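Local structure of glycerol dehydratase (Clostridium butyricum, 1R9D) at residues 129-134 and 511-516; 345-350 and 379-384; 482-487 and 558-563; 682-687 and 701-706. The protein dehydrates glycerol without coenzyme B12, probably by glycyl-radical chemistry as in its pyruvate formate-lyase-like relatives. All coordinates share one frame; numbering follows the deposited sequence.

Overall arrangement
Along the chain, residues 129-134 open contact 1, both halves of contact 2 follow, and then contacts 1 and 3 interlock: 482-487 precedes 511-516, and 558-563 comes after it. Contact 4 is last, in the C-terminal region that also includes G763, the predicted radical site; the radical itself is absent from this structure. Helix 484-516 joins contacts 1 and 3, centres about 43 Å apart: its start packs on helix 553-569, its end on helix 131-138 beside the second subunit. Contacts 2 and 4, centres about 23 Å apart, reach one five-stranded sheet. Contacts 3 and 4 approach to about 9 Å between nearest atoms. Contacts 1 and 3 join sequence-distant pieces; contact 4 closes a short loop.

Contact 1 of 4, residues 129-134 and 511-516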
loop_
_atom_site.group_PDB
_atom_site.type_symbol
_atom_site.label_atom_id
_atom_site.label_comp_id
_atom_site.label_asym_id
_atom_site.label_seq_id
_atom_site.Cartn_x
_atom_site.Cartn_y
_atom_site.Cartn_z
ATOM N N LYS A 129 -4.216 -13.212 6.072
ATOM C CA LYS A 129 -3.050 -12.345 5.925
ATOM C C LYS A 129 -2.047 -12.737 4.845
ATOM O O LYS A 129 -0.960 -12.161 4.769
ATOM C CB LYS A 129 -2.328 -12.258 7.272
ATOM C CG LYS A 129 -3.250 -11.850 8.411
ATOM C CD LYS A 129 -2.542 -11.904 9.750
ATOM C CE LYS A 129 -3.518 -11.625 10.886
ATOM N NZ LYS A 129 -2.891 -11.881 12.214
ATOM N N THR A 130 -2.412 -13.697 4.005
ATOM C CA THR A 130 -1.518 -14.160 2.954
ATOM C C THR A 130 -1.687 -13.371 1.661
ATOM O O THR A 130 -2.638 -12.606 1.506
ATOM C CB THR A 130 -1.772 -15.645 2.622
ATOM O OG1 THR A 130 -3.102 -15.792 2.111
ATOM C CG2 THR A 130 -1.614 -16.511 3.873
ATOM N N THR A 131 -0.751 -13.563 0.739
ATOM C CA THR A 131 -0.829 -12.904 -0.557
ATOM C C THR A 131 -1.996 -13.505 -1.349
ATOM O O THR A 131 -2.719 -12.783 -2.037
ATOM C CB THR A 131 0.485 -13.071 -1.366
ATOM O OG1 THR A 131 0.819 -14.460 -1.470
ATOM C CG2 THR A 131 1.633 -12.330 -0.688
ATOM N N SER A 132 -2.188 -14.821 -1.237
ATOM C CA SER A 132 -3.276 -15.501 -1.948
ATOM C C SER A 132 -4.652 -14.939 -1.590
ATOM O O SER A 132 -5.494 -14.725 -2.461
ATOM C CB SER A 132 -3.262 -17.014 -1.659
ATOM O OG SER A 132 -3.574 -17.307 -0.301
ATOM N N GLU A 133 -4.881 -14.682 -0.308
ATOM C CA GLU A 133 -6.178 -14.162 0.108
ATOM C C GLU A 133 -6.426 -12.739 -0.397
ATOM O O GLU A 133 -7.542 -12.403 -0.790
ATOM C CB GLU A 133 -6.297 -14.269 1.635
ATOM C CG GLU A 133 -6.246 -15.739 2.070
ATOM C CD GLU A 133 -6.022 -15.946 3.556
ATOM O OE1 GLU A 133 -7.002 -16.267 4.267
ATOM O OE2 GLU A 133 -4.864 -15.794 4.008
ATOM N N LEU A 134 -5.386 -11.910 -0.415
ATOM C CA LEU A 134 -5.539 -10.544 -0.915
ATOM C C LEU A 134 -5.754 -10.576 -2.435
ATOM O O LEU A 134 -6.549 -9.807 -2.970
ATOM C CB LEU A 134 -4.297 -9.715 -0.578
ATOM C CG LEU A 134 -4.284 -8.274 -1.098
ATOM C CD1 LEU A 134 -5.454 -7.499 -0.517
ATOM C CD2 LEU A 134 -2.967 -7.616 -0.722
ATOM N N ILE A 511 -0.292 -7.502 -7.861
ATOM C CA ILE A 511 -0.536 -6.433 -6.898
ATOM C C ILE A 511 -0.432 -6.960 -5.467
ATOM O O ILE A 511 0.117 -6.289 -4.596
ATOM C CB ILE A 511 -1.934 -5.800 -7.115
ATOM C CG1 ILE A 511 -1.942 -5.006 -8.425
ATOM C CG2 ILE A 511 -2.289 -4.875 -5.950
ATOM C CD1 ILE A 511 -3.324 -4.523 -8.851
ATOM N N ALA A 512 -0.940 -8.168 -5.231
ATOM C CA ALA A 512 -0.905 -8.759 -3.891
ATOM C C ALA A 512 0.512 -9.002 -3.380
ATOM O O ALA A 512 0.805 -8.730 -2.214
ATOM C CB ALA A 512 -1.706 -10.065 -3.865
ATOM N N HIS A 513 1.388 -9.518 -4.237
ATOM C CA HIS A 513 2.772 -9.763 -3.848
ATOM C C HIS A 513 3.472 -8.458 -3.508
ATOM O O HIS A 513 4.279 -8.401 -2.580
ATOM C CB HIS A 513 3.533 -10.479 -4.966
ATOM C CG HIS A 513 3.365 -11.966 -4.948
ATOM N ND1 HIS A 513 4.062 -12.781 -4.080
ATOM C CD2 HIS A 513 2.554 -12.784 -5.661
ATOM C CE1 HIS A 513 3.688 -14.035 -4.261
ATOM N NE2 HIS A 513 2.774 -14.064 -5.214
ATOM N N ALA A 514 3.167 -7.405 -4.259
ATOM C CA ALA A 514 3.782 -6.108 -4.007
ATOM C C ALA A 514 3.302 -5.519 -2.684
ATOM O O ALA A 514 4.078 -4.911 -1.942
ATOM C CB ALA A 514 3.461 -5.146 -5.146
ATOM N N GLU A 515 2.023 -5.717 -2.388
ATOM C CA GLU A 515 1.425 -5.175 -1.173
ATOM C C GLU A 515 1.797 -5.933 0.094
ATOM O O GLU A 515 2.004 -5.323 1.144
ATOM C CB GLU A 515 -0.102 -5.143 -1.319
ATOM C CG GLU A 515 -0.834 -4.363 -0.236
ATOM C CD GLU A 515 -2.302 -4.130 -0.578
ATOM O OE1 GLU A 515 -2.608 -3.929 -1.778
ATOM O OE2 GLU A 515 -3.147 -4.133 0.351
ATOM N N ARG A 516 1.896 -7.255 0.001
ATOM C CA ARG A 516 2.203 -8.055 1.182
ATOM C C ARG A 516 3.530 -8.799 1.229
ATOM O O ARG A 516 3.981 -9.176 2.314
ATOM C CB ARG A 516 1.057 -9.035 1.439
ATOM C CG ARG A 516 -0.223 -8.334 1.864
ATOM C CD ARG A 516 -1.342 -9.303 2.220
ATOM N NE ARG A 516 -2.498 -8.576 2.740
ATOM C CZ ARG A 516 -3.610 -9.144 3.193
ATOM N NH1 ARG A 516 -3.736 -10.466 3.193
ATOM N NH2 ARG A 516 -4.596 -8.386 3.658
#
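A512 starts the contact by setting its CB against the backbone of T131, 3.4 Å from T131 O, while the CD2 methyl of L134 reaches over to the same alanine. H513 points its CB away, but its imidazole swings back so that T131 OG1 lies over one ring face; its NE2 is held by Y157 O. One turn on from A512, E515 sends an extended chain across L134 at about a right angle, its CD 3.6 Å from L134 CD2, and its OE1 bonds to Y138. R516 makes the one hydrogen bond found between the segments. Its chain is extended from CG to NE, with CG beside the backbone N (chi1 -68°), and this carries the guanidinium past T131 CG2 to T130. NH1 donates to T130 O at 2.9 Å in a bent bond (140°), tilted from the guanidinium plane, and also serves G128 O. L134 CB lies over one face of the group, and NH2 reaches E43 O of the second subunit. The arginine at the end of helix 484-516 thus clasps the beginning of helix 131-138, where T130 and E133 form a capping box: T130 OG1 accepts from E133 N, and E133 OE2 from T130 N.

Contact 2 of 4, residues 345-350 and 379-384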
loop_
_atom_site.group_PDB
_atom_site.type_symbol
_atom_site.label_atom_id
_atom_site.label_comp_id
_atom_site.label_asym_id
_atom_site.label_seq_id
_atom_site.Cartn_x
_atom_site.Cartn_y
_atom_site.Cartn_z
ATOM N N GLY A 345 27.904 -21.999 -22.696
ATOM C CA GLY A 345 28.163 -21.749 -24.103
ATOM C C GLY A 345 27.445 -20.507 -24.597
ATOM O O GLY A 345 26.860 -19.763 -23.807
ATOM N N GLY A 346 27.475 -20.288 -25.909
ATOM C CA GLY A 346 26.817 -19.126 -26.473
ATOM C C GLY A 346 27.811 -18.039 -26.841
ATOM O O GLY A 346 29.009 -18.288 -26.913
ATOM N N GLN A 347 27.318 -16.830 -27.075
ATOM C CA GLN A 347 28.189 -15.722 -27.441
ATOM C C GLN A 347 28.193 -14.656 -26.357
ATOM O O GLN A 347 27.374 -14.700 -25.435
ATOM C CB GLN A 347 27.737 -15.125 -28.784
ATOM C CG GLN A 347 26.278 -14.701 -28.833
ATOM C CD GLN A 347 25.790 -14.412 -30.250
ATOM O OE1 GLN A 347 26.216 -13.446 -30.884
ATOM N NE2 GLN A 347 24.892 -15.256 -30.750
ATOM N N ASN A 348 29.130 -13.714 -26.447
ATOM C CA ASN A 348 29.193 -12.632 -25.469
ATOM C C ASN A 348 28.525 -11.389 -26.051
ATOM O O ASN A 348 27.949 -11.445 -27.141
ATOM C CB ASN A 348 30.640 -12.315 -25.061
ATOM C CG ASN A 348 31.511 -11.890 -26.232
ATOM O OD1 ASN A 348 31.032 -11.310 -27.204
ATOM N ND2 ASN A 348 32.810 -12.162 -26.128
ATOM N N SER A 349 28.612 -10.274 -25.333
ATOM C CA SER A 349 27.982 -9.032 -25.773
ATOM C C SER A 349 28.452 -8.476 -27.111
ATOM O O SER A 349 27.704 -7.761 -27.781
ATOM C CB SER A 349 28.129 -7.962 -24.691
ATOM O OG SER A 349 27.237 -8.232 -23.619
ATOM N N GLU A 350 29.678 -8.795 -27.513
ATOM C CA GLU A 350 30.169 -8.292 -28.788
ATOM C C GLU A 350 29.961 -9.288 -29.927
ATOM O O GLU A 350 30.474 -9.104 -31.031
ATOM C CB GLU A 350 31.644 -7.884 -28.665
ATOM C CG GLU A 350 32.588 -8.979 -28.219
ATOM C CD GLU A 350 33.867 -8.420 -27.611
ATOM O OE1 GLU A 350 34.433 -7.462 -28.187
ATOM O OE2 GLU A 350 34.308 -8.943 -26.560
ATOM N N ARG A 379 23.678 -23.127 -25.109
ATOM C CA ARG A 379 23.254 -22.168 -26.122
ATOM C C ARG A 379 23.979 -22.554 -27.401
ATOM O O ARG A 379 25.146 -22.943 -27.362
ATOM C CB ARG A 379 23.629 -20.743 -25.709
ATOM C CG ARG A 379 22.666 -20.127 -24.710
ATOM C CD ARG A 379 23.108 -18.738 -24.272
ATOM N NE ARG A 379 23.425 -17.886 -25.415
ATOM C CZ ARG A 379 23.715 -16.595 -25.320
ATOM N NH1 ARG A 379 23.717 -16.002 -24.132
ATOM N NH2 ARG A 379 24.024 -15.899 -26.412
ATOM N N ILE A 380 23.285 -22.453 -28.529
ATOM C CA ILE A 380 23.852 -22.800 -29.826
ATOM C C ILE A 380 23.656 -21.622 -30.775
ATOM O O ILE A 380 22.599 -21.002 -30.774
ATOM C CB ILE A 380 23.127 -24.036 -30.430
ATOM C CG1 ILE A 380 23.292 -25.248 -29.506
ATOM C CG2 ILE A 380 23.651 -24.334 -31.830
ATOM C CD1 ILE A 380 24.731 -25.705 -29.325
ATOM N N TRP A 381 24.679 -21.293 -31.555
ATOM C CA TRP A 381 24.555 -20.214 -32.523
ATOM C C TRP A 381 25.348 -20.559 -33.781
ATOM O O TRP A 381 25.972 -21.618 -33.847
ATOM C CB TRP A 381 24.989 -18.864 -31.925
ATOM C CG TRP A 381 26.444 -18.697 -31.629
ATOM C CD1 TRP A 381 27.196 -19.406 -30.731
ATOM C CD2 TRP A 381 27.309 -17.694 -32.175
ATOM N NE1 TRP A 381 28.478 -18.897 -30.682
ATOM C CE2 TRP A 381 28.571 -17.846 -31.558
ATOM C CE3 TRP A 381 27.137 -16.678 -33.125
ATOM C CZ2 TRP A 381 29.657 -17.018 -31.861
ATOM C CZ3 TRP A 381 28.217 -15.852 -33.426
ATOM C CH2 TRP A 381 29.462 -16.029 -32.794
ATOM N N ASN A 382 25.310 -19.689 -34.787
ATOM C CA ASN A 382 26.008 -19.971 -36.040
ATOM C C ASN A 382 27.481 -20.346 -35.908
ATOM O O ASN A 382 27.982 -21.167 -36.680
ATOM C CB ASN A 382 25.879 -18.791 -37.013
ATOM C CG ASN A 382 24.521 -18.739 -37.700
ATOM O OD1 ASN A 382 24.330 -17.996 -38.671
ATOM N ND2 ASN A 382 23.572 -19.518 -37.200
ATOM N N LYS A 383 28.173 -19.759 -34.934
ATOM C CA LYS A 383 29.589 -20.037 -34.754
ATOM C C LYS A 383 29.953 -20.934 -33.574
ATOM O O LYS A 383 31.079 -20.887 -33.081
ATOM C CB LYS A 383 30.372 -18.723 -34.663
ATOM C CG LYS A 383 30.356 -17.911 -35.957
ATOM C CD LYS A 383 31.163 -16.630 -35.814
ATOM C CE LYS A 383 32.203 -16.517 -36.917
ATOM N NZ LYS A 383 33.175 -17.648 -36.905
ATOM N N THR A 384 29.007 -21.747 -33.119
ATOM C CA THR A 384 29.277 -22.674 -32.021
ATOM C C THR A 384 30.397 -23.610 -32.471
ATOM O O THR A 384 30.338 -24.161 -33.568
ATOM C CB THR A 384 28.034 -23.531 -31.698
ATOM O OG1 THR A 384 27.013 -22.692 -31.145
ATOM C CG2 THR A 384 28.383 -24.647 -30.712
HETATM O O HOH W 1 27.326 -22.277 -28.601
#
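Q347 lies over one face of the W381 indole: its CB sits 4.1 Å from the centroid of the six-membered ring, only 17° off the normal, a CH-pi contact. The opposite face is backed by K383 N and T384 N, offset toward the rim, from the type I turn that W381 itself begins, and a water oxygen meets the ring edge in plane. Further out, the Q347 amide is inclined 34° to the indole, with NE2 3.6 Å from W381 CE3. The R379 guanidinium has Q347 N and G346 C over one of its faces. R379 CB touches G346 CA at 3.7 Å; beyond it, a bend at chi3 (50°) brings the guanidinium over Q347 N, with NH2 3.5 Å from Q347 CG. The water bridges R379 O and T384 OG1 within 379-384, 2.6 Å from each, and reaches the other segment only through a weak bond from G346 N. Strand 375-380 meets here the loop leaving its parallel neighbour 341-344. Q347 N and R379 NH2, both donors, do not bond each other. D408 OD2 receives R379 NH2, as a salt bridge, and the side-chain NE2 of Q347, while D353 takes W381 NE1. The contact is therefore dispersive across its faces, these three N-H donors finding acceptors outside it, and the shared carboxylate probably helps hold the two crossing side chains together.

Contact 3 of 4, residues 482-487 and 558-563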
loop_
_atom_site.group_PDB
_atom_site.type_symbol
_atom_site.label_atom_id
_atom_site.label_comp_id
_atom_site.label_asym_id
_atom_site.label_seq_id
_atom_site.Cartn_x
_atom_site.Cartn_y
_atom_site.Cartn_z
ATOM N N LYS A 482 -21.625 -22.206 -41.726
ATOM C CA LYS A 482 -21.517 -22.674 -43.101
ATOM C C LYS A 482 -20.096 -22.572 -43.644
ATOM O O LYS A 482 -19.811 -23.063 -44.735
ATOM C CB LYS A 482 -22.467 -21.879 -43.996
ATOM C CG LYS A 482 -23.929 -21.992 -43.591
ATOM C CD LYS A 482 -24.816 -21.121 -44.472
ATOM C CE LYS A 482 -26.268 -21.167 -44.014
ATOM N NZ LYS A 482 -27.122 -20.224 -44.798
ATOM N N SER A 483 -19.204 -21.939 -42.884
ATOM C CA SER A 483 -17.819 -21.785 -43.322
ATOM C C SER A 483 -16.826 -21.930 -42.174
ATOM O O SER A 483 -17.155 -21.683 -41.014
ATOM C CB SER A 483 -17.617 -20.416 -43.967
ATOM O OG SER A 483 -17.671 -19.394 -42.984
ATOM N N PHE A 484 -15.604 -22.317 -42.517
ATOM C CA PHE A 484 -14.553 -22.485 -41.525
ATOM C C PHE A 484 -14.172 -21.115 -40.965
ATOM O O PHE A 484 -13.696 -21.005 -39.834
ATOM C CB PHE A 484 -13.337 -23.156 -42.163
ATOM C CG PHE A 484 -12.230 -23.448 -41.195
ATOM C CD1 PHE A 484 -12.439 -24.301 -40.118
ATOM C CD2 PHE A 484 -10.978 -22.867 -41.358
ATOM C CE1 PHE A 484 -11.414 -24.575 -39.214
ATOM C CE2 PHE A 484 -9.944 -23.134 -40.459
ATOM C CZ PHE A 484 -10.167 -23.992 -39.385
ATOM N N ASP A 485 -14.395 -20.071 -41.758
ATOM C CA ASP A 485 -14.086 -18.710 -41.334
ATOM C C ASP A 485 -14.933 -18.329 -40.126
ATOM O O ASP A 485 -14.464 -17.635 -39.221
ATOM C CB ASP A 485 -14.352 -17.725 -42.472
ATOM C CG ASP A 485 -13.596 -18.077 -43.735
ATOM O OD1 ASP A 485 -13.866 -19.154 -44.319
ATOM O OD2 ASP A 485 -12.727 -17.279 -44.146
ATOM N N GLU A 486 -16.185 -18.781 -40.118
ATOM C CA GLU A 486 -17.091 -18.495 -39.008
ATOM C C GLU A 486 -16.611 -19.238 -37.771
ATOM O O GLU A 486 -16.792 -18.777 -36.643
ATOM C CB GLU A 486 -18.514 -18.949 -39.335
ATOM C CG GLU A 486 -19.183 -18.209 -40.482
ATOM C CD GLU A 486 -20.587 -18.730 -40.747
ATOM O OE1 GLU A 486 -20.730 -19.949 -40.983
ATOM O OE2 GLU A 486 -21.545 -17.927 -40.717
ATOM N N PHE A 487 -16.007 -20.400 -37.994
ATOM C CA PHE A 487 -15.494 -21.213 -36.902
ATOM C C PHE A 487 -14.306 -20.513 -36.244
ATOM O O PHE A 487 -14.248 -20.387 -35.024
ATOM C CB PHE A 487 -15.051 -22.580 -37.418
ATOM C CG PHE A 487 -14.656 -23.529 -36.328
ATOM C CD1 PHE A 487 -15.625 -24.214 -35.601
ATOM C CD2 PHE A 487 -13.319 -23.711 -35.998
ATOM C CE1 PHE A 487 -15.269 -25.065 -34.558
ATOM C CE2 PHE A 487 -12.950 -24.562 -34.954
ATOM C CZ PHE A 487 -13.930 -25.239 -34.232
ATOM N N ASP A 558 -4.299 -30.125 -35.249
ATOM C CA ASP A 558 -4.955 -31.327 -35.755
ATOM C C ASP A 558 -6.481 -31.195 -35.695
ATOM O O ASP A 558 -7.184 -31.660 -36.593
ATOM C CB ASP A 558 -4.488 -32.560 -34.964
ATOM C CG ASP A 558 -2.989 -32.829 -35.118
ATOM O OD1 ASP A 558 -2.403 -32.401 -36.138
ATOM O OD2 ASP A 558 -2.391 -33.480 -34.231
ATOM N N SER A 559 -6.996 -30.556 -34.645
ATOM C CA SER A 559 -8.440 -30.374 -34.522
ATOM C C SER A 559 -8.958 -29.371 -35.552
ATOM O O SER A 559 -9.997 -29.589 -36.173
ATOM C CB SER A 559 -8.818 -29.881 -33.120
ATOM O OG SER A 559 -8.533 -30.854 -32.129
ATOM N N LEU A 560 -8.241 -28.267 -35.732
ATOM C CA LEU A 560 -8.672 -27.255 -36.691
ATOM C C LEU A 560 -8.674 -27.772 -38.128
ATOM O O LEU A 560 -9.614 -27.513 -38.877
ATOM C CB LEU A 560 -7.795 -26.001 -36.588
ATOM C CG LEU A 560 -7.976 -25.171 -35.310
ATOM C CD1 LEU A 560 -7.030 -23.968 -35.328
ATOM C CD2 LEU A 560 -9.413 -24.709 -35.204
ATOM N N VAL A 561 -7.636 -28.504 -38.521
ATOM C CA VAL A 561 -7.594 -29.012 -39.887
ATOM C C VAL A 561 -8.663 -30.078 -40.113
ATOM O O VAL A 561 -9.177 -30.224 -41.227
ATOM C CB VAL A 561 -6.195 -29.580 -40.266
ATOM C CG1 VAL A 561 -5.994 -30.970 -39.677
ATOM C CG2 VAL A 561 -6.055 -29.607 -41.796
ATOM N N ALA A 562 -9.009 -30.813 -39.061
ATOM C CA ALA A 562 -10.033 -31.846 -39.180
ATOM C C ALA A 562 -11.392 -31.186 -39.404
ATOM O O ALA A 562 -12.172 -31.620 -40.252
ATOM C CB ALA A 562 -10.064 -32.713 -37.928
ATOM N N VAL A 563 -11.670 -30.130 -38.644
ATOM C CA VAL A 563 -12.932 -29.412 -38.775
ATOM C C VAL A 563 -13.046 -28.804 -40.173
ATOM O O VAL A 563 -14.069 -28.947 -40.844
ATOM C CB VAL A 563 -13.046 -28.287 -37.706
ATOM C CG1 VAL A 563 -14.215 -27.369 -38.021
ATOM C CG2 VAL A 563 -13.232 -28.903 -36.333
#
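The first turn of helix 484-516 faces the middle of helix 553-569, with the CA atoms of F484 and V563 7.6 Å apart. This is helix-helix packing in which two residues three apart on one helix, F484 and F487, engage two residues three apart on the other, L560 and V563. Both phenylalanines carry CG anti to the backbone N (chi1 -176° for F484 and -173° for F487), which sends both rings across to the second helix. There they use V563 differently. The CG1 methyl of V563 stands over the centre of the F487 ring, 4.0 Å from its centroid and nearly on the ring normal, a clear CH-pi contact. The same methyl lies near the plane of the F484 ring, at its edge, 4.1 Å from F484 CD1. One methyl group thus meets a ring face and a ring edge at once. L560 flanks the pair: it leaves its backbone to one side, but its end turns in, and CD2 meets the rim of F487 in plane, 3.5 Å from CE2. Around the pair, F484 also packs on K564 and F568 further along helix 553-569, and F487 on T460 and I461 of helix 453-461. Just before the rings, S483 and E486 form a capping box that starts the helix, S483 OG accepting from E486 N at 3.3 Å and E486 OE1 from S483 N in return. L560 O lies 3.5 Å from F484 CE1, oblique to the ring.

Contact 4 of 4, residues 682-687 and 701-706; sequences AACNSV and FNQKFH
F701 turns its ring between two residues of helix 680-687, V687 at a face and C684 at the edge. With CG anti to the backbone N (chi1 -179°), the ring stands out from the start of strand 702-705 toward the helix. In V687 it is CG1 that is anti to N, leaving CG2, beside the backbone N, to do the touching. That methyl lies over one face of the F701 ring, 4.0 Å from the centroid and 19° off the normal, offset toward the CE1 and CZ rim, each of those carbons being 3.8 Å away. C684 comes from another direction: its SG, set beside the backbone N (chi1 -77°), is brought to the ring edge and lies in plane, 3.8 Å from F701 CE2 and 5.1 Å from the centroid, a Cys sulfur-aromatic contact. One turn of helix thus supplies both a methyl for the face and a sulfur for the rim. Q703, two residues along the strand, likewise has its CB toward the helix; its chain runs extended beyond CG and brings its far end up to A683 CB and the C684 sulfur. The backbones stay well apart, the nearest CA pair being V687 and F701 at 8.0 Å. Beyond these segments, Y726 of helix 712-728 meets the F701 ring and touches C684 and V687 as well, while the backbones of F701 and Q703 bond to the neighbouring strand 733-738. Chemically, helix 680-687 and strand 702-705 are probably held together here mainly by dispersion, with a weak sulfur-aromatic attraction.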
loop_
_atom_site.group_PDB
_atom_site.type_symbol
_atom_site.label_atom_id
_atom_site.label_comp_id
_atom_site.label_asym_id
_atom_site.label_seq_id
_atom_site.Cartn_x
_atom_site.Cartn_y
_atom_site.Cartn_z
ATOM N N ALA A 682 11.298 -34.564 -40.493
ATOM C CA ALA A 682 9.998 -34.066 -40.926
ATOM C C ALA A 682 9.290 -33.420 -39.741
ATOM O O ALA A 682 8.643 -32.386 -39.884
ATOM C CB ALA A 682 9.156 -35.203 -41.490
ATOM N N ALA A 683 9.412 -34.036 -38.567
ATOM C CA ALA A 683 8.792 -33.490 -37.366
ATOM C C ALA A 683 9.386 -32.112 -37.071
ATOM O O ALA A 683 8.655 -31.159 -36.799
ATOM C CB ALA A 683 9.020 -34.429 -36.183
ATOM N N CYS A 684 10.713 -32.008 -37.134
ATOM C CA CYS A 684 11.387 -30.738 -36.884
ATOM C C CYS A 684 10.908 -29.685 -37.877
ATOM O O CYS A 684 10.654 -28.539 -37.506
ATOM C CB CYS A 684 12.906 -30.888 -37.012
ATOM S SG CYS A 684 13.734 -31.687 -35.602
ATOM N N ASN A 685 10.791 -30.075 -39.142
ATOM C CA ASN A 685 10.342 -29.143 -40.170
ATOM C C ASN A 685 8.955 -28.600 -39.832
ATOM O O ASN A 685 8.691 -27.406 -39.999
ATOM C CB ASN A 685 10.325 -29.821 -41.549
ATOM C CG ASN A 685 11.726 -30.103 -42.081
ATOM O OD1 ASN A 685 12.713 -29.571 -41.576
ATOM N ND2 ASN A 685 11.812 -30.927 -43.120
ATOM N N SER A 686 8.068 -29.471 -39.355
ATOM C CA SER A 686 6.719 -29.050 -38.984
ATOM C C SER A 686 6.726 -28.058 -37.831
ATOM O O SER A 686 6.071 -27.022 -37.888
ATOM C CB SER A 686 5.864 -30.248 -38.566
ATOM O OG SER A 686 5.426 -30.992 -39.686
ATOM N N VAL A 687 7.449 -28.391 -36.770
ATOM C CA VAL A 687 7.496 -27.515 -35.607
ATOM C C VAL A 687 8.114 -26.157 -35.929
ATOM O O VAL A 687 7.709 -25.131 -35.369
ATOM C CB VAL A 687 8.272 -28.187 -34.451
ATOM C CG1 VAL A 687 8.349 -27.255 -33.247
ATOM C CG2 VAL A 687 7.575 -29.481 -34.064
ATOM N N PHE A 701 10.127 -28.166 -27.265
ATOM C CA PHE A 701 10.029 -29.262 -28.223
ATOM C C PHE A 701 10.741 -30.522 -27.712
ATOM O O PHE A 701 11.952 -30.518 -27.514
ATOM C CB PHE A 701 10.616 -28.788 -29.562
ATOM C CG PHE A 701 10.566 -29.812 -30.667
ATOM C CD1 PHE A 701 9.596 -30.811 -30.681
ATOM C CD2 PHE A 701 11.474 -29.745 -31.720
ATOM C CE1 PHE A 701 9.531 -31.732 -31.734
ATOM C CE2 PHE A 701 11.415 -30.663 -32.782
ATOM C CZ PHE A 701 10.443 -31.653 -32.784
ATOM N N ASN A 702 9.969 -31.586 -27.489
ATOM C CA ASN A 702 10.499 -32.867 -27.005
ATOM C C ASN A 702 10.599 -33.894 -28.123
ATOM O O ASN A 702 9.681 -34.023 -28.935
ATOM C CB ASN A 702 9.570 -33.499 -25.960
ATOM C CG ASN A 702 9.912 -33.125 -24.533
ATOM O OD1 ASN A 702 11.080 -33.075 -24.145
ATOM N ND2 ASN A 702 8.878 -32.897 -23.729
ATOM N N GLN A 703 11.705 -34.628 -28.149
ATOM C CA GLN A 703 11.884 -35.719 -29.095
ATOM C C GLN A 703 12.515 -36.870 -28.314
ATOM O O GLN A 703 13.309 -36.647 -27.396
ATOM C CB GLN A 703 12.740 -35.308 -30.299
ATOM C CG GLN A 703 11.887 -34.697 -31.420
ATOM C CD GLN A 703 12.555 -34.740 -32.786
ATOM O OE1 GLN A 703 11.882 -34.741 -33.820
ATOM N NE2 GLN A 703 13.873 -34.765 -32.798
ATOM N N LYS A 704 12.115 -38.094 -28.646
ATOM C CA LYS A 704 12.618 -39.280 -27.964
ATOM C C LYS A 704 13.228 -40.240 -28.971
ATOM O O LYS A 704 12.594 -40.589 -29.966
ATOM C CB LYS A 704 11.479 -39.975 -27.207
ATOM C CG LYS A 704 11.921 -41.205 -26.421
ATOM C CD LYS A 704 10.808 -41.742 -25.531
ATOM C CE LYS A 704 9.652 -42.295 -26.339
ATOM N NZ LYS A 704 8.604 -42.905 -25.471
ATOM N N PHE A 705 14.457 -40.666 -28.707
ATOM C CA PHE A 705 15.149 -41.580 -29.606
ATOM C C PHE A 705 15.459 -42.944 -29.022
ATOM O O PHE A 705 15.722 -43.085 -27.823
ATOM C CB PHE A 705 16.474 -40.975 -30.078
ATOM C CG PHE A 705 16.325 -39.978 -31.183
ATOM C CD1 PHE A 705 16.247 -38.618 -30.909
ATOM C CD2 PHE A 705 16.230 -40.405 -32.504
ATOM C CE1 PHE A 705 16.077 -37.690 -31.940
ATOM C CE2 PHE A 705 16.058 -39.491 -33.537
ATOM C CZ PHE A 705 15.982 -38.129 -33.255
ATOM N N HIS A 706 15.429 -43.953 -29.886
ATOM C CA HIS A 706 15.784 -45.296 -29.474
ATOM C C HIS A 706 17.297 -45.168 -29.318
ATOM O O HIS A 706 17.950 -44.497 -30.113
ATOM C CB HIS A 706 15.422 -46.295 -30.581
ATOM C CG HIS A 706 15.761 -47.713 -30.249
ATOM N ND1 HIS A 706 17.013 -48.246 -30.460
ATOM C CD2 HIS A 706 15.019 -48.702 -29.696
ATOM C CE1 HIS A 706 17.030 -49.502 -30.050
ATOM N NE2 HIS A 706 15.833 -49.804 -29.581
#